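Local coordinates for protein BSU-2 beta-lactamase (Bacillus subtilis, PDB 6W5E) that hydrolyses the beta-lactam ring of antibiotics, probably by the acyl-serine route of the class D beta-lactamases, at residues A183-P188 with I196-M201; R113-G118 with E123-Y128; G48-H53 with V256-K261; W163-L168 with G216-D221. All blocks are in the same frame, centred on the assembly; numbering follows the deposited sequence.

Overall arrangement
Following the chain from its N terminus, interaction 3 opens first: strand 48-53 waits some 200 residues for helix segment 256-261 to close the longest loop, and the other three contacts all nest within it. Interaction 2 forms next, a short closure around helix 117-122 that is complete before interaction 4 opens at 163-168. Interaction 1, joining the ends of two consecutive helices, then forms inside the loop that 216-221 closes in interaction 4. No two loops cross. Interactions 3 and 4 reach the same antiparallel sheet. Interaction 2 belongs to the helical region and touches interaction 1 through Met200 and interaction 4 through Ile126.

Interaction 1 (A183-P188 with I196-M201); sequences AKEELP and IVKRMM. With EDO (1,2-ethanediol), chain F.
Lys198 meets Ala183 and Glu185 chiefly through NZ, which reaches from helix 191-200 to the end of helix 172-184, with CE and CD passing close to the Glu185 carboxylate. The contact is small, 121 Å² in all, and its close part is a polar cluster. NZ donates to Glu185 OE2 at 2.8 Å, a salt bridge met on the anti side of the carboxylate and 17° out of its plane, and to the main-chain oxygen of Ala183, with NZ to O 3.0 Å. The second bond approaches the carbonyl at 121° and is tilted from its plane. The lysine chain is extended beyond CG, which carries NZ across the gap, while its carbons and the extended Glu185 cross obliquely. Glu185 leaves the helix with positive phi in a Schellman motif, and this turn lets its carboxylate meet the same ammonium as Ala183 O.

The other side is looser: the touching residues are all partly exposed, and a 1,2-ethanediol, probably from the crystallisation liquor, lies against them. Its O1 takes a weak bond from Lys198 NZ at 2.9 Å, and its C2 rests 3.6 Å from Ala183 CB. Glu185 has further salt bridges, OE1 to Lys191 and OE2 to Lys195. Three lysines of one helix thus share a single carboxylate, and the negative end of helix 172-184 would probably add to the stabilisation of the Lys198 ammonium.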
loop_
_atom_site.group_PDB
_atom_site.type_symbol
_atom_site.label_atom_id
_atom_site.label_comp_id
_atom_site.label_asym_id
_atom_site.label_seq_id
_atom_site.Cartn_x
_atom_site.Cartn_y
_atom_site.Cartn_z
ATOM N N ALA A 183 -7.012 -6.055 6.274
ATOM C CA ALA A 183 -8.171 -6.655 5.619
ATOM C C ALA A 183 -9.107 -7.302 6.632
ATOM O O ALA A 183 -10.334 -7.147 6.552
ATOM C CB ALA A 183 -7.707 -7.689 4.596
ATOM N N LYS A 184 -8.549 -8.031 7.591
ATOM C CA LYS A 184 -9.335 -8.686 8.626
ATOM C C LYS A 184 -9.814 -7.719 9.697
ATOM O O LYS A 184 -10.586 -8.125 10.578
ATOM C CB LYS A 184 -8.478 -9.753 9.301
ATOM C CG LYS A 184 -8.122 -10.970 8.449
ATOM C CD LYS A 184 -7.145 -11.848 9.233
ATOM C CE LYS A 184 -6.789 -13.152 8.548
ATOM N NZ LYS A 184 -5.777 -13.898 9.355
ATOM N N GLU A 185 -9.338 -6.477 9.666
ATOM C CA GLU A 185 -9.644 -5.474 10.688
ATOM C C GLU A 185 -9.213 -5.934 12.077
ATOM O O GLU A 185 -9.866 -5.642 13.078
ATOM C CB GLU A 185 -11.096 -4.993 10.621
ATOM C CG GLU A 185 -11.387 -4.451 9.226
ATOM C CD GLU A 185 -12.797 -3.977 9.019
ATOM O OE1 GLU A 185 -13.579 -3.948 9.992
ATOM O OE2 GLU A 185 -13.114 -3.634 7.860
ATOM N N GLU A 186 -8.092 -6.656 12.124
ATOM C CA GLU A 186 -7.460 -7.123 13.357
ATOM C C GLU A 186 -6.231 -6.294 13.684
ATOM O O GLU A 186 -5.161 -6.812 14.002
ATOM C CB GLU A 186 -7.118 -8.605 13.252
ATOM C CG GLU A 186 -8.364 -9.494 13.263
ATOM C CD GLU A 186 -8.082 -10.956 12.955
ATOM O OE1 GLU A 186 -6.901 -11.319 12.789
ATOM O OE2 GLU A 186 -9.052 -11.742 12.872
ATOM N N LEU A 187 -6.358 -4.988 13.565
ATOM C CA LEU A 187 -5.342 -4.041 13.968
ATOM C C LEU A 187 -5.924 -3.178 15.074
ATOM O O LEU A 187 -7.149 -3.067 15.209
ATOM C CB LEU A 187 -4.925 -3.162 12.781
ATOM C CG LEU A 187 -4.085 -3.827 11.686
ATOM C CD1 LEU A 187 -3.971 -2.876 10.510
ATOM C CD2 LEU A 187 -2.701 -4.203 12.218
ATOM N N PRO A 188 -5.077 -2.569 15.898
ATOM C CA PRO A 188 -5.553 -1.750 17.029
ATOM C C PRO A 188 -5.962 -0.340 16.612
ATOM O O PRO A 188 -5.451 0.660 17.118
ATOM C CB PRO A 188 -4.337 -1.755 17.965
ATOM C CG PRO A 188 -3.180 -1.889 17.056
ATOM C CD PRO A 188 -3.626 -2.808 15.963
ATOM N N ILE A 196 -12.550 3.902 6.858
ATOM C CA ILE A 196 -12.165 5.085 6.086
ATOM C C ILE A 196 -10.923 4.806 5.245
ATOM O O ILE A 196 -10.869 5.150 4.060
ATOM C CB ILE A 196 -11.968 6.295 7.019
ATOM C CG1 ILE A 196 -13.308 6.734 7.611
ATOM C CG2 ILE A 196 -11.307 7.459 6.291
ATOM C CD1 ILE A 196 -13.183 7.585 8.858
ATOM N N VAL A 197 -9.897 4.188 5.841
ATOM C CA VAL A 197 -8.668 3.952 5.082
ATOM C C VAL A 197 -8.923 2.987 3.927
ATOM O O VAL A 197 -8.439 3.196 2.808
ATOM C CB VAL A 197 -7.520 3.497 6.002
ATOM C CG1 VAL A 197 -6.311 3.049 5.175
ATOM C CG2 VAL A 197 -7.140 4.633 6.928
ATOM N N LYS A 198 -9.703 1.926 4.171
ATOM C CA LYS A 198 -10.082 1.037 3.076
ATOM C C LYS A 198 -10.778 1.804 1.958
ATOM O O LYS A 198 -10.456 1.625 0.779
ATOM C CB LYS A 198 -10.980 -0.090 3.587
ATOM C CG LYS A 198 -10.250 -1.179 4.345
ATOM C CD LYS A 198 -11.229 -2.264 4.791
ATOM C CE LYS A 198 -10.517 -3.469 5.396
ATOM N NZ LYS A 198 -11.487 -4.536 5.771
ATOM N N ARG A 199 -11.733 2.674 2.307
ATOM C CA ARG A 199 -12.422 3.444 1.277
ATOM C C ARG A 199 -11.443 4.306 0.490
ATOM O O ARG A 199 -11.544 4.403 -0.739
ATOM C CB ARG A 199 -13.530 4.301 1.891
ATOM C CG ARG A 199 -14.749 3.486 2.307
ATOM C CD ARG A 199 -16.020 4.319 2.335
ATOM N NE ARG A 199 -15.857 5.525 3.136
ATOM C CZ ARG A 199 -16.145 5.612 4.431
ATOM N NH1 ARG A 199 -16.601 4.550 5.089
ATOM N NH2 ARG A 199 -15.956 6.759 5.071
ATOM N N MET A 200 -10.465 4.908 1.174
ATOM C CA MET A 200 -9.490 5.736 0.476
ATOM C C MET A 200 -8.614 4.928 -0.468
ATOM O O MET A 200 -8.048 5.501 -1.398
ATOM C CB MET A 200 -8.592 6.486 1.468
ATOM C CG MET A 200 -9.337 7.505 2.319
ATOM S SD MET A 200 -8.256 8.561 3.305
ATOM C CE MET A 200 -7.580 7.434 4.489
ATOM N N MET A 201 -8.476 3.620 -0.239
ATOM C CA MET A 201 -7.686 2.737 -1.089
ATOM C C MET A 201 -8.458 2.193 -2.287
ATOM O O MET A 201 -7.856 1.515 -3.128
ATOM C CB MET A 201 -7.158 1.561 -0.259
ATOM C CG MET A 201 -6.153 1.950 0.800
ATOM S SD MET A 201 -5.765 0.560 1.897
ATOM C CE MET A 201 -4.852 -0.506 0.790
HETATM C C1 EDO F . -11.682 -6.880 3.424
HETATM O O1 EDO F . -12.248 -5.585 3.193
HETATM C C2 EDO F . -10.567 -7.136 2.419
HETATM O O2 EDO F . -11.079 -6.985 1.090
#

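Interaction 2 (R113-G118 with E123-Y128); sequences RDHTLG and ESAIWY
His115 and Tyr128 bring the two backbones closest, CA to CA 6.9 Å, where a short, weakly bonded strand runs into helix 117-122 and faces the start of helix 126-136. The methyl of Ala125 sits squarely over one face of the His115 imidazole, CB to ring centroid 3.8 Å and 10° off the normal, a CH-pi contact. Glu123 CG meets the edge of the same ring in plane, 3.8 Å from CE1. The imidazole's rotation is fixed from outside the contact, with ND1 bonded to Ser119 and NE2 to the carbonyl of Ser110. Ser124, Ala125 and Ile126 probably correspond to the Ser-x-Val/Ile motif of class D beta-lactamases; the imidazole face packs on its middle residue. Trp127 presents CZ2 to His115 CD2 at 3.8 Å, and its edge also receives the carbonyl of Arg113, O to CZ2 3.4 Å; NE1 is bonded to Trp111 O. Tyr128 has CG anti to its backbone N (chi1 -177°), which lays the ring against the backbone of His115 to Leu117: Thr116 C lies over one face, 3.4 Å from CE2, and Leu117 CD1 packs 3.8 Å from CE1, while the phenol OH bonds to Asp97 O.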
loop_
_atom_site.group_PDB
_atom_site.type_symbol
_atom_site.label_atom_id
_atom_site.label_comp_id
_atom_site.label_asym_id
_atom_site.label_seq_id
_atom_site.Cartn_x
_atom_site.Cartn_y
_atom_site.Cartn_z
ATOM N N ARG A 113 -2.274 21.424 -6.123
ATOM C CA ARG A 113 -3.645 21.792 -5.800
ATOM C C ARG A 113 -3.849 21.498 -4.319
ATOM O O ARG A 113 -3.071 20.762 -3.704
ATOM C CB ARG A 113 -4.636 20.977 -6.644
ATOM C CG ARG A 113 -4.621 19.484 -6.281
ATOM C CD ARG A 113 -5.670 18.643 -7.004
ATOM N NE ARG A 113 -5.411 18.545 -8.437
ATOM C CZ ARG A 113 -5.734 17.499 -9.195
ATOM N NH1 ARG A 113 -5.455 17.515 -10.491
ATOM N NH2 ARG A 113 -6.330 16.438 -8.663
ATOM N N ASP A 114 -4.900 22.072 -3.744
ATOM C CA ASP A 114 -5.249 21.697 -2.384
ATOM C C ASP A 114 -5.576 20.212 -2.354
ATOM O O ASP A 114 -6.105 19.653 -3.321
ATOM C CB ASP A 114 -6.473 22.478 -1.909
ATOM C CG ASP A 114 -6.230 23.979 -1.819
ATOM O OD1 ASP A 114 -5.066 24.424 -1.702
ATOM O OD2 ASP A 114 -7.233 24.721 -1.852
ATOM N N HIS A 115 -5.242 19.563 -1.239
ATOM C CA HIS A 115 -5.442 18.127 -1.102
ATOM C C HIS A 115 -6.103 17.788 0.225
ATOM O O HIS A 115 -6.083 18.567 1.179
ATOM C CB HIS A 115 -4.118 17.375 -1.249
ATOM C CG HIS A 115 -3.834 16.973 -2.657
ATOM N ND1 HIS A 115 -4.465 15.906 -3.260
ATOM C CD2 HIS A 115 -3.026 17.517 -3.595
ATOM C CE1 HIS A 115 -4.046 15.803 -4.509
ATOM N NE2 HIS A 115 -3.175 16.769 -4.739
ATOM N N THR A 116 -6.697 16.599 0.257
ATOM C CA THR A 116 -7.218 15.979 1.466
ATOM C C THR A 116 -6.472 14.679 1.716
ATOM O O THR A 116 -5.673 14.220 0.894
ATOM C CB THR A 116 -8.718 15.687 1.354
ATOM O OG1 THR A 116 -8.942 14.651 0.388
ATOM C CG2 THR A 116 -9.473 16.931 0.948
ATOM N N LEU A 117 -6.728 14.097 2.886
ATOM C CA LEU A 117 -6.136 12.805 3.210
ATOM C C LEU A 117 -6.433 11.785 2.113
ATOM O O LEU A 117 -5.547 11.036 1.681
ATOM C CB LEU A 117 -6.665 12.343 4.572
ATOM C CG LEU A 117 -6.065 11.062 5.147
ATOM C CD1 LEU A 117 -4.623 11.279 5.599
ATOM C CD2 LEU A 117 -6.922 10.545 6.281
ATOM N N GLY A 118 -7.678 11.766 1.631
ATOM C CA GLY A 118 -8.057 10.805 0.605
ATOM C C GLY A 118 -7.518 11.130 -0.776
ATOM O O GLY A 118 -7.062 10.236 -1.492
ATOM N N GLU A 123 -3.780 10.364 -5.369
ATOM C CA GLU A 123 -2.824 10.993 -6.273
ATOM C C GLU A 123 -1.392 10.861 -5.779
ATOM O O GLU A 123 -0.474 11.368 -6.428
ATOM C CB GLU A 123 -3.156 12.480 -6.472
ATOM C CG GLU A 123 -4.625 12.816 -6.782
ATOM C CD GLU A 123 -5.172 12.121 -8.020
ATOM O OE1 GLU A 123 -4.382 11.737 -8.910
ATOM O OE2 GLU A 123 -6.414 11.981 -8.107
ATOM N N SER A 124 -1.188 10.216 -4.631
ATOM C CA SER A 124 0.136 10.065 -4.027
ATOM C C SER A 124 0.822 11.413 -3.819
ATOM O O SER A 124 2.006 11.585 -4.113
ATOM C CB SER A 124 1.015 9.088 -4.805
ATOM O OG SER A 124 1.773 8.323 -3.898
ATOM N N ALA A 125 0.064 12.381 -3.300
ATOM C CA ALA A 125 0.594 13.724 -3.045
ATOM C C ALA A 125 1.421 13.681 -1.763
ATOM O O ALA A 125 0.910 13.849 -0.649
ATOM C CB ALA A 125 -0.534 14.747 -2.980
ATOM N N ILE A 126 2.729 13.466 -1.938
ATOM C CA ILE A 126 3.644 13.241 -0.816
ATOM C C ILE A 126 3.596 14.386 0.195
ATOM O O ILE A 126 3.613 14.155 1.409
ATOM C CB ILE A 126 5.067 13.003 -1.355
ATOM C CG1 ILE A 126 5.107 11.714 -2.188
ATOM C CG2 ILE A 126 6.075 12.949 -0.218
ATOM C CD1 ILE A 126 6.457 11.429 -2.845
ATOM N N TRP A 127 3.533 15.636 -0.282
ATOM C CA TRP A 127 3.624 16.785 0.622
ATOM C C TRP A 127 2.537 16.766 1.695
ATOM O O TRP A 127 2.775 17.177 2.839
ATOM C CB TRP A 127 3.598 18.097 -0.165
ATOM C CG TRP A 127 2.317 18.427 -0.897
ATOM C CD1 TRP A 127 2.061 18.232 -2.224
ATOM C CD2 TRP A 127 1.153 19.067 -0.352
ATOM N NE1 TRP A 127 0.801 18.693 -2.537
ATOM C CE2 TRP A 127 0.223 19.214 -1.407
ATOM C CE3 TRP A 127 0.804 19.527 0.925
ATOM C CZ2 TRP A 127 -1.032 19.801 -1.224
ATOM C CZ3 TRP A 127 -0.453 20.102 1.109
ATOM C CH2 TRP A 127 -1.350 20.240 0.036
ATOM N N TYR A 128 1.338 16.302 1.345
ATOM C CA TYR A 128 0.263 16.229 2.328
ATOM C C TYR A 128 0.639 15.275 3.455
ATOM O O TYR A 128 0.476 15.588 4.643
ATOM C CB TYR A 128 -1.030 15.766 1.639
ATOM C CG TYR A 128 -2.218 15.738 2.578
ATOM C CD1 TYR A 128 -2.340 14.742 3.557
ATOM C CD2 TYR A 128 -3.212 16.709 2.502
ATOM C CE1 TYR A 128 -3.386 14.735 4.440
ATOM C CE2 TYR A 128 -4.285 16.695 3.374
ATOM C CZ TYR A 128 -4.359 15.703 4.338
ATOM O OH TYR A 128 -5.395 15.688 5.232
#

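Interaction 3 (G48-H53 with V256-K261); sequences GTFILH and VDILKK
A helix packed on the face of an antiparallel sheet joins Phe50 of strand 48-54 to Ile258 of the C-terminal helix 248-261. The two side chains approach from opposite directions, one rising from the sheet and the other descending from the helix. Ile258 uses both of its branches. Its CD1 methyl stands over the middle of the Phe50 ring, 3.7 Å from the centroid and only 9° off the normal, a nearly axial CH-pi contact. The CG2 methyl reaches the far end of the ring, 3.7 Å from CZ. With CG1 anti to the carbonyl carbon (chi1 -65°), the isoleucine sends its two branches to different parts of the same aromatic surface.

Two residues along the strand, Leu52 makes a looser second contact, its CD1 lying 4.4 Å from Leu259 CD2. All four residues are buried, and the junction between the segments is wholly apolar. Strand 236-244 lies next in the sheet and continues this surface, with Thr242 against Phe50 and both Tyr238 and Phe240 against Leu52. N-terminal strand and C-terminal helix are thereby brought together, an arrangement typical of the alpha/beta domain of serine beta-lactamases and penicillin-binding proteins, in which terminal helices cover one face of the central antiparallel sheet.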
loop_
_atom_site.group_PDB
_atom_site.type_symbol
_atom_site.label_atom_id
_atom_site.label_comp_id
_atom_site.label_asym_id
_atom_site.label_seq_id
_atom_site.Cartn_x
_atom_site.Cartn_y
_atom_site.Cartn_z
ATOM N N GLY A 48 11.206 -9.012 -9.809
ATOM C CA GLY A 48 10.041 -8.702 -8.999
ATOM C C GLY A 48 9.546 -9.885 -8.201
ATOM O O GLY A 48 10.020 -11.014 -8.350
ATOM N N THR A 49 8.560 -9.603 -7.347
ATOM C CA THR A 49 7.897 -10.619 -6.542
ATOM C C THR A 49 6.400 -10.328 -6.508
ATOM O O THR A 49 5.966 -9.183 -6.668
ATOM C CB THR A 49 8.510 -10.691 -5.133
ATOM O OG1 THR A 49 7.856 -11.696 -4.357
ATOM C CG2 THR A 49 8.379 -9.356 -4.423
ATOM N N PHE A 50 5.610 -11.385 -6.336
ATOM C CA PHE A 50 4.162 -11.275 -6.221
ATOM C C PHE A 50 3.705 -12.233 -5.134
ATOM O O PHE A 50 4.122 -13.396 -5.111
ATOM C CB PHE A 50 3.478 -11.654 -7.544
ATOM C CG PHE A 50 1.973 -11.706 -7.460
ATOM C CD1 PHE A 50 1.225 -10.536 -7.429
ATOM C CD2 PHE A 50 1.310 -12.921 -7.432
ATOM C CE1 PHE A 50 -0.146 -10.585 -7.361
ATOM C CE2 PHE A 50 -0.073 -12.974 -7.366
ATOM C CZ PHE A 50 -0.799 -11.809 -7.334
ATOM N N ILE A 51 2.845 -11.741 -4.245
ATOM C CA ILE A 51 2.308 -12.520 -3.136
ATOM C C ILE A 51 0.795 -12.396 -3.154
ATOM O O ILE A 51 0.268 -11.283 -3.256
ATOM C CB ILE A 51 2.851 -12.024 -1.785
ATOM C CG1 ILE A 51 4.381 -12.012 -1.786
ATOM C CG2 ILE A 51 2.296 -12.901 -0.672
ATOM C CD1 ILE A 51 4.969 -11.021 -0.834
ATOM N N LEU A 52 0.095 -13.528 -3.048
ATOM C CA LEU A 52 -1.366 -13.536 -3.018
ATOM C C LEU A 52 -1.824 -14.433 -1.882
ATOM O O LEU A 52 -1.481 -15.621 -1.846
ATOM C CB LEU A 52 -1.954 -14.009 -4.351
ATOM C CG LEU A 52 -3.469 -13.825 -4.496
ATOM C CD1 LEU A 52 -3.843 -12.343 -4.451
ATOM C CD2 LEU A 52 -3.970 -14.484 -5.778
ATOM N N HIS A 53 -2.598 -13.869 -0.959
ATOM C CA HIS A 53 -3.104 -14.600 0.193
ATOM C C HIS A 53 -4.618 -14.744 0.106
ATOM O O HIS A 53 -5.335 -13.744 0.010
ATOM C CB HIS A 53 -2.741 -13.904 1.503
ATOM C CG HIS A 53 -3.264 -14.612 2.714
ATOM N ND1 HIS A 53 -2.628 -15.700 3.266
ATOM C CD2 HIS A 53 -4.389 -14.419 3.444
ATOM C CE1 HIS A 53 -3.324 -16.134 4.301
ATOM N NE2 HIS A 53 -4.399 -15.376 4.429
ATOM N N VAL A 256 -2.903 -6.159 -11.833
ATOM C CA VAL A 256 -4.199 -6.201 -12.506
ATOM C C VAL A 256 -4.241 -7.328 -13.532
ATOM O O VAL A 256 -5.242 -8.047 -13.632
ATOM C CB VAL A 256 -4.533 -4.822 -13.104
ATOM C CG1 VAL A 256 -5.723 -4.919 -14.039
ATOM C CG2 VAL A 256 -4.808 -3.824 -11.970
ATOM N N ASP A 257 -3.155 -7.507 -14.299
ATOM C CA ASP A 257 -3.124 -8.607 -15.256
ATOM C C ASP A 257 -3.313 -9.952 -14.562
ATOM O O ASP A 257 -4.084 -10.790 -15.045
ATOM C CB ASP A 257 -1.845 -8.570 -16.090
ATOM C CG ASP A 257 -2.045 -9.145 -17.482
ATOM O OD1 ASP A 257 -2.896 -8.625 -18.233
ATOM O OD2 ASP A 257 -1.348 -10.118 -17.828
ATOM N N ILE A 258 -2.641 -10.175 -13.428
ATOM C CA ILE A 258 -2.776 -11.436 -12.705
ATOM C C ILE A 258 -4.195 -11.608 -12.189
ATOM O O ILE A 258 -4.795 -12.681 -12.322
ATOM C CB ILE A 258 -1.746 -11.514 -11.563
ATOM C CG1 ILE A 258 -0.318 -11.545 -12.124
ATOM C CG2 ILE A 258 -2.022 -12.726 -10.682
ATOM C CD1 ILE A 258 0.747 -11.295 -11.082
ATOM N N LEU A 259 -4.752 -10.554 -11.586
ATOM C CA LEU A 259 -6.084 -10.672 -11.000
ATOM C C LEU A 259 -7.148 -10.906 -12.064
ATOM O O LEU A 259 -8.157 -11.566 -11.791
ATOM C CB LEU A 259 -6.414 -9.440 -10.155
ATOM C CG LEU A 259 -5.520 -9.186 -8.940
ATOM C CD1 LEU A 259 -5.950 -7.908 -8.224
ATOM C CD2 LEU A 259 -5.493 -10.369 -7.969
ATOM N N LYS A 260 -6.937 -10.385 -13.276
ATOM C CA LYS A 260 -7.835 -10.677 -14.389
ATOM C C LYS A 260 -7.652 -12.109 -14.889
ATOM O O LYS A 260 -8.632 -12.833 -15.091
ATOM C CB LYS A 260 -7.601 -9.680 -15.522
ATOM C CG LYS A 260 -8.179 -8.296 -15.260
ATOM C CD LYS A 260 -7.872 -7.348 -16.411
ATOM C CE LYS A 260 -8.653 -6.060 -16.265
ATOM N NZ LYS A 260 -8.320 -5.079 -17.332
ATOM N N LYS A 261 -6.396 -12.536 -15.082
ATOM C CA LYS A 261 -6.125 -13.886 -15.568
ATOM C C LYS A 261 -6.707 -14.943 -14.648
ATOM O O LYS A 261 -7.090 -16.020 -15.111
ATOM C CB LYS A 261 -4.619 -14.112 -15.635
ATOM C CG LYS A 261 -3.911 -13.588 -16.847
ATOM C CD LYS A 261 -2.439 -13.933 -16.696
ATOM C CE LYS A 261 -1.665 -13.697 -17.958
ATOM N NZ LYS A 261 -0.237 -13.934 -17.671
#

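Interaction 4 (W163-L168 with G216-D221); sequences WLQSSL and GTRLTD
Gln165 reaches from the loop before helix 172-184 to Arg218 and Thr220, just past the end of strand 209-217. Its CB lies against the aliphatic part of the arginine, 3.7 Å from Arg218 CD and 3.9 Å from Arg218 CG. From there CG stands between the backbone N and the carbonyl carbon (chi1 67°), and a bend at chi2 turns the amide along the other segment. The amide carbon CD comes to 4.0 Å from the methyl CG2 of Thr220. At the tip the two amide atoms part: NE2 rests 3.9 Å from that same methyl, whereas OE1 stays beside Arg218 CG while hydrogen-bonded to a water at 3.0 Å. This water accepts the backbone N-H of Leu219, so the polar link between the segments is indirect.

Beyond the glutamine, Arg218 turns its guanidinium to Asp221 and grips the carboxylate side-on, NE to OD1 3.0 Å and NH1 to OD2 3.1 Å. NH1 also bonds a malonate ion, probably from the crystallisation liquor. Gly216 ends a Lys-Thr-Gly sequence begun by Lys214, as expected for the conserved motif of this family. On the loop side, Trp163 bonds the carboxylated lysine at position 79 and Leu164 packs on helix 126-136, so the contact bridges the helical region and the turn that follows strand 209-217.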
loop_
_atom_site.group_PDB
_atom_site.type_symbol
_atom_site.label_atom_id
_atom_site.label_comp_id
_atom_site.label_asym_id
_atom_site.label_seq_id
_atom_site.Cartn_x
_atom_site.Cartn_y
_atom_site.Cartn_z
ATOM N N TRP A 163 10.165 7.215 4.936
ATOM C CA TRP A 163 9.579 6.183 4.081
ATOM C C TRP A 163 9.932 6.358 2.610
ATOM O O TRP A 163 9.494 5.544 1.781
ATOM C CB TRP A 163 8.054 6.128 4.246
ATOM C CG TRP A 163 7.316 7.353 3.776
ATOM C CD1 TRP A 163 6.736 7.548 2.553
ATOM C CD2 TRP A 163 7.031 8.526 4.542
ATOM N NE1 TRP A 163 6.131 8.775 2.503
ATOM C CE2 TRP A 163 6.290 9.398 3.715
ATOM C CE3 TRP A 163 7.331 8.925 5.845
ATOM C CZ2 TRP A 163 5.851 10.650 4.150
ATOM C CZ3 TRP A 163 6.894 10.168 6.276
ATOM C CH2 TRP A 163 6.162 11.014 5.432
ATOM N N LEU A 164 10.707 7.387 2.279
ATOM C CA LEU A 164 11.001 7.771 0.901
ATOM C C LEU A 164 12.482 7.538 0.631
ATOM O O LEU A 164 13.313 8.413 0.900
ATOM C CB LEU A 164 10.641 9.235 0.678
ATOM C CG LEU A 164 9.170 9.573 0.919
ATOM C CD1 LEU A 164 9.012 11.071 1.108
ATOM C CD2 LEU A 164 8.333 9.080 -0.239
ATOM N N GLN A 165 12.795 6.371 0.065
ATOM C CA GLN A 165 14.159 5.969 -0.294
ATOM C C GLN A 165 15.157 6.333 0.803
ATOM O O GLN A 165 16.217 6.920 0.568
ATOM C CB GLN A 165 14.573 6.462 -1.687
ATOM C CG GLN A 165 14.729 7.964 -1.877
ATOM C CD GLN A 165 13.425 8.677 -2.193
ATOM O OE1 GLN A 165 12.402 8.051 -2.507
ATOM N NE2 GLN A 165 13.455 10.003 -2.117
ATOM N N SER A 166 14.802 5.952 2.026
ATOM C CA SER A 166 15.509 6.417 3.211
ATOM C C SER A 166 15.715 5.261 4.183
ATOM O O SER A 166 16.071 4.153 3.774
ATOM C CB SER A 166 14.726 7.574 3.851
ATOM O OG SER A 166 15.373 8.151 4.978
ATOM N N SER A 167 15.482 5.502 5.471
ATOM C CA SER A 167 15.888 4.570 6.518
ATOM C C SER A 167 14.927 3.406 6.702
ATOM O O SER A 167 15.361 2.302 7.051
ATOM C CB SER A 167 16.070 5.323 7.838
ATOM O OG SER A 167 14.847 5.919 8.258
ATOM N N LEU A 168 13.633 3.623 6.501
ATOM C CA LEU A 168 12.659 2.575 6.779
ATOM C C LEU A 168 12.622 1.564 5.637
ATOM O O LEU A 168 12.589 1.941 4.461
ATOM C CB LEU A 168 11.275 3.193 6.958
ATOM C CG LEU A 168 10.115 2.230 7.220
ATOM C CD1 LEU A 168 10.308 1.459 8.510
ATOM C CD2 LEU A 168 8.812 2.998 7.232
ATOM N N GLY A 216 3.472 2.550 -4.926
ATOM C CA GLY A 216 4.628 3.294 -4.472
ATOM C C GLY A 216 5.698 3.242 -5.544
ATOM O O GLY A 216 5.834 2.219 -6.232
ATOM N N THR A 217 6.453 4.325 -5.709
ATOM C CA THR A 217 7.556 4.384 -6.662
ATOM C C THR A 217 8.686 5.183 -6.039
ATOM O O THR A 217 8.448 6.197 -5.380
ATOM C CB THR A 217 7.147 5.101 -7.961
ATOM O OG1 THR A 217 5.958 4.519 -8.502
ATOM C CG2 THR A 217 8.265 5.060 -9.007
ATOM N N ARG A 218 9.915 4.726 -6.235
ATOM C CA ARG A 218 11.068 5.575 -5.969
ATOM C C ARG A 218 11.188 6.523 -7.153
ATOM O O ARG A 218 11.633 6.138 -8.238
ATOM C CB ARG A 218 12.331 4.746 -5.776
ATOM C CG ARG A 218 13.512 5.580 -5.340
ATOM C CD ARG A 218 14.666 4.707 -4.942
ATOM N NE ARG A 218 15.249 4.058 -6.106
ATOM C CZ ARG A 218 15.795 2.849 -6.083
ATOM N NH1 ARG A 218 16.305 2.334 -7.187
ATOM N NH2 ARG A 218 15.832 2.160 -4.952
ATOM N N LEU A 219 10.750 7.764 -6.953
ATOM C CA LEU A 219 10.643 8.724 -8.041
ATOM C C LEU A 219 11.988 9.284 -8.468
ATOM O O LEU A 219 12.066 9.916 -9.526
ATOM C CB LEU A 219 9.707 9.866 -7.635
ATOM C CG LEU A 219 8.271 9.442 -7.311
ATOM C CD1 LEU A 219 7.480 10.600 -6.718
ATOM C CD2 LEU A 219 7.578 8.890 -8.551
ATOM N N THR A 220 13.042 9.068 -7.678
ATOM C CA THR A 220 14.359 9.570 -8.056
ATOM C C THR A 220 14.818 8.969 -9.378
ATOM O O THR A 220 15.462 9.649 -10.184
ATOM C CB THR A 220 15.368 9.282 -6.943
ATOM O OG1 THR A 220 15.405 7.875 -6.671
ATOM C CG2 THR A 220 14.985 10.028 -5.665
ATOM N N ASP A 221 14.486 7.694 -9.622
ATOM C CA ASP A 221 14.944 7.012 -10.827
ATOM C C ASP A 221 13.934 6.005 -11.366
ATOM O O ASP A 221 14.280 5.248 -12.282
ATOM C CB ASP A 221 16.259 6.290 -10.554
ATOM C CG ASP A 221 16.123 5.199 -9.506
ATOM O OD1 ASP A 221 15.044 5.065 -8.883
ATOM O OD2 ASP A 221 17.105 4.462 -9.300
HETATM O O HOH W 1 10.131 8.886 -4.233
#